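Long-range contacts in ribonucleoside-diphosphate reductase (Pseudomonas aeruginosa, PDB 5IM3), which probably makes the deoxyribonucleotide precursors of DNA by reducing ribonucleoside diphosphates at the expense of thioredoxin, under allosteric control by bound nucleotides: residues N877-A883 with Y904-A910; Q720-D726 with R754-Q758; L236-V241 with K256-Y261. One frame throughout, in Å; residues are numbered along the deposited sequence.

Contact 1: residues N877-A883 with Y904-A910; sequences NLYIAGA and YYLRALA
N877 brings its amide oxygen beside two neighbouring tyrosines, Y904 and Y905, whose rings are inclined to each other: OD1 lies in plane at the edge of the Y905 ring and 3.1 Å from CD2 of Y904, with the amide only 16° from the plane of the Y904 ring. Y905 in turn puts its CD2 over the centre of one face of the Y904 ring, and NH2 of R907 lies above a face of Y905, offset toward its rim. With CG turned beside its own backbone N (chi1 -67°), N877 can also take a weak hydrogen bond from the backbone, Y905 N to OD1 at 3.1 Å. Farther along, the CB–CG stem of R907 lies alongside Y879, CB 3.5 Å from its CD2, before the chain bends away; the hydroxyl of Y879 reaches E786. On the other side of the sheet L878, I880 and L906 suit a buried position under helix 885-897, and CD1 of I880 meets CD1 of L906 at 3.8 Å. Nearly straight backbone bonds join the strands, among them R907 N to L878 O at 2.9 Å and I880 N to R907 O at 2.9 Å. The tyrosine pair is consistent with the tyrosine dyad that carries the radical in class I reductases. Strands 878-881 and 906-909, parallel to within 12° and connected through helix 885-897, form a classic beta-alpha-beta unit.

Contact 2: residues Q720-D726 with R754-Q758; sequences QGILPID and RERVQ
R754 grips D726 side-on, with NE and NH2 both directed at the single oxygen OD2, each 2.9 Å away. OD2 lies in the guanidinium plane, at its edge, but the two flat groups are turned 55° against each other, so this is a salt bridge on one oxygen and not a matched pair of bonds to two. Both nitrogens come to the syn side of OD2, somewhat out of the carboxylate plane. The anti lone pair of the same oxygen is taken by the backbone, L723 N to D726 OD2 at 3.3 Å. Three donors thus hold one atom, which fixes the rotation of the carboxylate and would be expected to stabilise its negative charge.

Arginine suits its place because its chain is long enough to bridge two segments: it leaves CB with CG opposite the backbone N (chi1 -178°) and bends only at chi3. On the way CD passes 3.2 Å from O of G721. One face of the guanidinium carries CD1 of L723, while the other branch of that leucine, CD2, meets CG1 of V757 at 3.8 Å; W750 and W718 continue this apolar layer.

G721, at positive phi, has no side chain, and the Q758 amide can therefore lie against its CA, at 3.6 Å from NE2. That amide is steered by a bond of its own, Q758 NE2 to R754 O at 3.0 Å, made from above the carbonyl plane.

L723 is the N-cap and P724, with no N-H to offer, opens the first turn of helix 724-735; D726, accepting from the N-cap N-H, supplies the side-chain half of a capping box.

Contact 3: residues L236-V241 with K256-Y261; sequences LGFLGV and KALPAY
L239 lies on the last turn of helix 219-239, within the Schellman motif that ends it, and packs on helix 250-267 in a helix-loop-helix arrangement. Its side chain leaves the backbone toward the second helix, and CB comes first, 4.1 Å from CB of A260. With CG beside the backbone N (chi1 -67°), both methyls are carried onward over the partner helix. CD1 comes nearest to a backbone oxygen, O of A257 at 3.8 Å, with CB of Y261 next at 4.1 Å. CD2 likewise meets a carbonyl first, lying 3.4 Å from O of A260, and then CA of Y261 at 3.7 Å. A branched leucine suits this spot, since its two methyls can spread over A257, A260 and Y261 together.

The small residues A257 and A260 make that approach possible: with only a methyl each, they let the chains come near, L239 and A260 being 6.0 Å apart between CA atoms. L236, one turn earlier, lays CD2 against CB of A257 at 3.9 Å. From the far side of the turn, V241 adds CG2, which faces A257 and A260 together. No hydrogen bond crosses between the segments; the contact is apolar. Behind it, I321 of helix 319-330 touches A257 and Y261, whose ring turns away from L239 toward that helix.

The turn that places V241 depends on G240, whose positive phi ends the helix and lets the chain reverse. The second helix has a feature of its own: P259, lacking an N-H, leaves a kink where the bond to the preceding turn is absent, and the helix resumes with Y261 N bonded to A257 O. The Schellman turn is closed by V241 N bonded to L236 O, at 3.1 Å.

From the N terminus the chain first closes contact 3, where the end of helix 219-239 meets the middle of helix 250-267 across 14 residues between the segments. Contact 2 follows much later, drawing the start of helix 724-735 and the end of helix 751-757 together over 27 intervening residues. Contact 1 comes last, near the C terminus, bringing two parallel strands side by side across 20 residues that include helix 885-897. The three loops are in series and neither nest nor cross. Contacts 1 and 3 lie on opposite sides of the chain's centre, with centres about 50 Å apart; contacts 1 and 2 are about 37 Å apart between centres.

Contact 1: residues N877-A883 with Y904-A910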
# COMPACT_ATOMS: atom_id res chain seq x y z
N ASN A 877 -3.96 -15.16 28.89
CA ASN A 877 -3.52 -14.87 27.54
C ASN A 877 -4.68 -15.08 26.57
O ASN A 877 -5.48 -16.00 26.73
CB ASN A 877 -2.34 -15.74 27.15
CG ASN A 877 -1.10 -15.43 27.95
OD1 ASN A 877 -0.80 -14.27 28.23
ND2 ASN A 877 -0.37 -16.47 28.34
N LEU A 878 -4.78 -14.20 25.58
CA LEU A 878 -5.82 -14.28 24.57
C LEU A 878 -5.19 -14.45 23.20
O LEU A 878 -4.19 -13.80 22.88
CB LEU A 878 -6.72 -13.05 24.60
CG LEU A 878 -7.63 -12.92 25.83
CD1 LEU A 878 -8.46 -11.66 25.73
CD2 LEU A 878 -8.54 -14.13 25.98
N TYR A 879 -5.77 -15.34 22.41
CA TYR A 879 -5.28 -15.67 21.08
C TYR A 879 -6.34 -15.27 20.07
O TYR A 879 -7.50 -15.69 20.17
CB TYR A 879 -4.95 -17.16 20.97
CG TYR A 879 -3.96 -17.61 22.02
CD1 TYR A 879 -4.38 -17.96 23.29
CD2 TYR A 879 -2.61 -17.66 21.74
CE1 TYR A 879 -3.48 -18.37 24.26
CE2 TYR A 879 -1.70 -18.07 22.69
CZ TYR A 879 -2.14 -18.41 23.95
OH TYR A 879 -1.23 -18.81 24.90
N ILE A 880 -5.96 -14.44 19.10
CA ILE A 880 -6.89 -13.89 18.13
C ILE A 880 -6.26 -14.02 16.75
O ILE A 880 -5.24 -13.37 16.47
CB ILE A 880 -7.24 -12.43 18.43
CG1 ILE A 880 -7.93 -12.33 19.80
CG2 ILE A 880 -8.11 -11.85 17.32
CD1 ILE A 880 -8.34 -10.93 20.20
N ALA A 881 -6.86 -14.85 15.91
CA ALA A 881 -6.53 -14.87 14.49
C ALA A 881 -7.51 -13.97 13.74
O ALA A 881 -8.64 -13.74 14.20
CB ALA A 881 -6.58 -16.29 13.94
N GLY A 882 -7.07 -13.47 12.60
CA GLY A 882 -7.84 -12.48 11.86
C GLY A 882 -7.33 -11.09 12.13
O GLY A 882 -7.17 -10.28 11.21
N ALA A 883 -7.06 -10.80 13.41
CA ALA A 883 -6.44 -9.55 13.84
C ALA A 883 -7.04 -8.33 13.16
O ALA A 883 -6.57 -7.91 12.09
CB ALA A 883 -4.93 -9.59 13.59
N TYR A 904 -4.02 -10.48 29.97
CA TYR A 904 -2.57 -10.61 29.95
C TYR A 904 -2.07 -10.36 28.53
O TYR A 904 -2.52 -9.41 27.87
CB TYR A 904 -2.18 -12.00 30.48
CG TYR A 904 -0.75 -12.16 30.94
CD1 TYR A 904 0.08 -11.07 31.17
CD2 TYR A 904 -0.22 -13.43 31.16
CE1 TYR A 904 1.39 -11.24 31.59
CE2 TYR A 904 1.08 -13.61 31.57
CZ TYR A 904 1.88 -12.51 31.79
OH TYR A 904 3.18 -12.70 32.21
N TYR A 905 -1.16 -11.19 28.03
CA TYR A 905 -0.64 -11.01 26.69
C TYR A 905 -1.74 -11.14 25.64
O TYR A 905 -2.69 -11.91 25.80
CB TYR A 905 0.44 -12.04 26.38
CG TYR A 905 1.77 -11.80 27.04
CD1 TYR A 905 2.64 -10.84 26.56
CD2 TYR A 905 2.16 -12.55 28.15
CE1 TYR A 905 3.87 -10.63 27.16
CE2 TYR A 905 3.38 -12.34 28.75
CZ TYR A 905 4.23 -11.38 28.26
OH TYR A 905 5.45 -11.18 28.87
N LEU A 906 -1.60 -10.37 24.57
CA LEU A 906 -2.37 -10.57 23.35
C LEU A 906 -1.47 -11.26 22.33
O LEU A 906 -0.38 -10.76 22.02
CB LEU A 906 -2.90 -9.25 22.80
CG LEU A 906 -3.53 -9.33 21.40
CD1 LEU A 906 -4.79 -10.18 21.41
CD2 LEU A 906 -3.82 -7.94 20.88
N ARG A 907 -1.91 -12.41 21.84
CA ARG A 907 -1.24 -13.11 20.74
C ARG A 907 -2.13 -12.96 19.52
O ARG A 907 -3.24 -13.50 19.47
CB ARG A 907 -1.01 -14.58 21.09
CG ARG A 907 -0.16 -14.79 22.33
CD ARG A 907 1.32 -14.56 22.05
NE ARG A 907 2.14 -14.85 23.22
CZ ARG A 907 2.68 -13.93 24.02
NH1 ARG A 907 2.50 -12.64 23.78
NH2 ARG A 907 3.41 -14.31 25.06
N ALA A 908 -1.66 -12.19 18.53
CA ALA A 908 -2.47 -11.81 17.39
C ALA A 908 -1.80 -12.24 16.09
O ALA A 908 -0.58 -12.09 15.93
CB ALA A 908 -2.72 -10.29 17.37
N LEU A 909 -2.60 -12.76 15.17
CA LEU A 909 -2.16 -13.12 13.82
C LEU A 909 -3.03 -12.39 12.82
O LEU A 909 -4.26 -12.49 12.88
CB LEU A 909 -2.24 -14.63 13.58
CG LEU A 909 -1.30 -15.53 14.38
CD1 LEU A 909 -1.51 -16.98 13.97
CD2 LEU A 909 0.16 -15.12 14.20
N ALA A 910 -2.40 -11.68 11.89
CA ALA A 910 -3.11 -10.98 10.82
C ALA A 910 -3.18 -11.80 9.54
O ALA A 910 -3.60 -11.26 8.51
CB ALA A 910 -2.46 -9.63 10.55

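Contact 2: residues Q720-D726 with R754-Q758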
# COMPACT_ATOMS: atom_id res chain seq x y z
N GLN A 720 -17.81 -10.54 56.89
CA GLN A 720 -19.17 -10.18 56.54
C GLN A 720 -19.92 -11.31 55.85
O GLN A 720 -21.06 -11.11 55.43
CB GLN A 720 -19.17 -8.95 55.64
CG GLN A 720 -18.37 -7.78 56.18
CD GLN A 720 -18.25 -6.66 55.16
OE1 GLN A 720 -19.19 -6.38 54.42
NE2 GLN A 720 -17.08 -6.03 55.11
N GLY A 721 -19.30 -12.48 55.71
CA GLY A 721 -19.94 -13.57 55.01
C GLY A 721 -20.12 -13.32 53.53
O GLY A 721 -21.04 -13.87 52.92
N ILE A 722 -19.26 -12.50 52.93
CA ILE A 722 -19.32 -12.19 51.51
C ILE A 722 -18.18 -12.96 50.85
O ILE A 722 -17.02 -12.54 50.89
CB ILE A 722 -19.21 -10.69 51.24
CG1 ILE A 722 -20.35 -9.95 51.96
CG2 ILE A 722 -19.26 -10.41 49.74
CD1 ILE A 722 -20.25 -8.44 51.87
N LEU A 723 -18.52 -14.11 50.26
CA LEU A 723 -17.57 -14.96 49.57
C LEU A 723 -17.40 -14.47 48.14
O LEU A 723 -18.10 -13.53 47.73
CB LEU A 723 -18.04 -16.42 49.60
CG LEU A 723 -18.49 -16.93 50.97
CD1 LEU A 723 -18.90 -18.39 50.90
CD2 LEU A 723 -17.40 -16.73 52.00
N PRO A 724 -16.48 -15.05 47.36
CA PRO A 724 -16.34 -14.60 45.96
C PRO A 724 -17.64 -14.66 45.17
O PRO A 724 -17.93 -13.74 44.40
CB PRO A 724 -15.28 -15.56 45.40
CG PRO A 724 -14.43 -15.88 46.58
CD PRO A 724 -15.38 -15.95 47.75
N ILE A 725 -18.43 -15.72 45.34
CA ILE A 725 -19.69 -15.81 44.61
C ILE A 725 -20.60 -14.64 44.96
O ILE A 725 -21.35 -14.16 44.11
CB ILE A 725 -20.38 -17.17 44.89
CG1 ILE A 725 -21.61 -17.35 43.99
CG2 ILE A 725 -20.76 -17.29 46.37
CD1 ILE A 725 -21.29 -17.43 42.51
N ASP A 726 -20.55 -14.18 46.21
CA ASP A 726 -21.31 -13.00 46.60
C ASP A 726 -20.67 -11.71 46.09
O ASP A 726 -21.39 -10.75 45.80
CB ASP A 726 -21.44 -12.95 48.13
CG ASP A 726 -22.18 -14.16 48.68
OD1 ASP A 726 -23.26 -14.49 48.15
OD2 ASP A 726 -21.68 -14.78 49.64
N ARG A 754 -20.31 -20.38 54.49
CA ARG A 754 -20.44 -18.94 54.70
C ARG A 754 -20.60 -18.59 56.17
O ARG A 754 -20.34 -17.45 56.56
CB ARG A 754 -21.64 -18.41 53.90
CG ARG A 754 -21.84 -16.90 54.00
CD ARG A 754 -23.01 -16.42 53.16
NE ARG A 754 -22.72 -16.49 51.72
CZ ARG A 754 -23.07 -17.49 50.92
NH1 ARG A 754 -23.75 -18.53 51.39
NH2 ARG A 754 -22.75 -17.45 49.64
N GLU A 755 -21.00 -19.56 57.00
CA GLU A 755 -21.12 -19.30 58.43
C GLU A 755 -19.78 -19.47 59.13
O GLU A 755 -19.38 -18.61 59.93
CB GLU A 755 -22.16 -20.24 59.05
CG GLU A 755 -22.54 -19.91 60.48
CD GLU A 755 -23.45 -20.96 61.10
OE1 GLU A 755 -23.34 -22.14 60.72
OE2 GLU A 755 -24.27 -20.59 61.97
N ARG A 756 -19.07 -20.56 58.85
CA ARG A 756 -17.80 -20.81 59.52
C ARG A 756 -16.75 -19.77 59.16
O ARG A 756 -15.86 -19.48 59.97
CB ARG A 756 -17.28 -22.21 59.19
CG ARG A 756 -15.89 -22.49 59.77
CD ARG A 756 -15.71 -23.95 60.18
NE ARG A 756 -15.22 -24.79 59.09
CZ ARG A 756 -14.01 -25.35 59.04
NH1 ARG A 756 -13.13 -25.19 60.02
NH2 ARG A 756 -13.69 -26.10 58.00
N VAL A 757 -16.82 -19.21 57.95
CA VAL A 757 -15.83 -18.23 57.54
C VAL A 757 -15.92 -16.99 58.41
O VAL A 757 -14.90 -16.38 58.76
CB VAL A 757 -15.99 -17.89 56.05
CG1 VAL A 757 -17.37 -17.30 55.78
CG2 VAL A 757 -14.92 -16.93 55.60
N GLN A 758 -17.14 -16.59 58.79
CA GLN A 758 -17.31 -15.39 59.59
C GLN A 758 -16.65 -15.52 60.96
O GLN A 758 -16.41 -14.50 61.62
CB GLN A 758 -18.79 -15.06 59.75
CG GLN A 758 -19.50 -14.79 58.43
CD GLN A 758 -20.98 -14.52 58.60
OE1 GLN A 758 -21.40 -13.81 59.50
NE2 GLN A 758 -21.78 -15.11 57.72

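Contact 3: residues L236-V241 with K256-Y261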
# COMPACT_ATOMS: atom_id res chain seq x y z
N LEU A 236 25.36 -40.41 44.10
CA LEU A 236 25.77 -41.37 45.12
C LEU A 236 27.29 -41.46 45.22
O LEU A 236 27.84 -41.54 46.32
CB LEU A 236 25.18 -42.75 44.82
CG LEU A 236 23.65 -42.82 44.80
CD1 LEU A 236 23.23 -44.17 44.32
CD2 LEU A 236 23.06 -42.54 46.18
N GLY A 237 27.98 -41.46 44.08
CA GLY A 237 29.44 -41.45 44.11
C GLY A 237 29.99 -40.25 44.85
O GLY A 237 30.97 -40.36 45.59
N PHE A 238 29.38 -39.08 44.65
CA PHE A 238 29.80 -37.88 45.38
C PHE A 238 29.59 -38.05 46.88
O PHE A 238 30.47 -37.72 47.68
CB PHE A 238 29.03 -36.66 44.86
CG PHE A 238 29.44 -35.36 45.49
CD1 PHE A 238 30.50 -34.63 44.98
CD2 PHE A 238 28.75 -34.86 46.59
CE1 PHE A 238 30.87 -33.43 45.56
CE2 PHE A 238 29.12 -33.66 47.16
CZ PHE A 238 30.18 -32.94 46.65
N LEU A 239 28.44 -38.58 47.27
CA LEU A 239 28.11 -38.78 48.68
C LEU A 239 28.84 -39.96 49.30
O LEU A 239 28.69 -40.19 50.51
CB LEU A 239 26.60 -38.97 48.84
CG LEU A 239 25.73 -37.75 48.52
CD1 LEU A 239 24.26 -38.12 48.54
CD2 LEU A 239 26.03 -36.62 49.50
N GLY A 240 29.61 -40.71 48.53
CA GLY A 240 30.30 -41.87 49.06
C GLY A 240 29.39 -43.01 49.45
O GLY A 240 29.83 -43.90 50.18
N VAL A 241 28.14 -43.00 49.00
CA VAL A 241 27.23 -44.10 49.30
C VAL A 241 27.51 -45.29 48.40
O VAL A 241 27.73 -46.41 48.88
CB VAL A 241 25.77 -43.63 49.16
CG1 VAL A 241 24.80 -44.78 49.43
CG2 VAL A 241 25.49 -42.48 50.11
N LYS A 256 19.85 -44.28 52.86
CA LYS A 256 21.25 -44.08 53.21
C LYS A 256 21.78 -42.77 52.66
O LYS A 256 22.65 -42.14 53.28
CB LYS A 256 22.09 -45.25 52.69
CG LYS A 256 21.87 -46.56 53.45
CD LYS A 256 22.80 -46.68 54.65
CE LYS A 256 22.25 -47.63 55.70
NZ LYS A 256 21.13 -47.01 56.47
N ALA A 257 21.27 -42.32 51.51
CA ALA A 257 21.80 -41.13 50.86
C ALA A 257 21.30 -39.84 51.51
O ALA A 257 22.03 -38.84 51.52
CB ALA A 257 21.44 -41.14 49.38
N LEU A 258 20.07 -39.84 52.03
CA LEU A 258 19.52 -38.62 52.62
C LEU A 258 20.41 -38.05 53.72
O LEU A 258 20.80 -36.88 53.62
CB LEU A 258 18.10 -38.90 53.12
CG LEU A 258 17.47 -37.79 53.98
CD1 LEU A 258 17.35 -36.49 53.19
CD2 LEU A 258 16.12 -38.22 54.51
N PRO A 259 20.75 -38.79 54.78
CA PRO A 259 21.63 -38.20 55.80
C PRO A 259 22.98 -37.81 55.26
O PRO A 259 23.54 -36.79 55.70
CB PRO A 259 21.73 -39.31 56.86
CG PRO A 259 21.44 -40.56 56.13
CD PRO A 259 20.42 -40.20 55.08
N ALA A 260 23.53 -38.57 54.31
CA ALA A 260 24.78 -38.16 53.68
C ALA A 260 24.60 -36.87 52.90
O ALA A 260 25.52 -36.04 52.85
CB ALA A 260 25.29 -39.27 52.75
N TYR A 261 23.43 -36.68 52.29
CA TYR A 261 23.19 -35.47 51.52
C TYR A 261 23.10 -34.25 52.43
O TYR A 261 23.70 -33.21 52.16
CB TYR A 261 21.90 -35.62 50.70
CG TYR A 261 21.38 -34.32 50.16
CD1 TYR A 261 21.90 -33.77 48.99
CD2 TYR A 261 20.36 -33.63 50.80
CE1 TYR A 261 21.42 -32.58 48.49
CE2 TYR A 261 19.87 -32.44 50.31
CZ TYR A 261 20.41 -31.91 49.15
OH TYR A 261 19.93 -30.72 48.66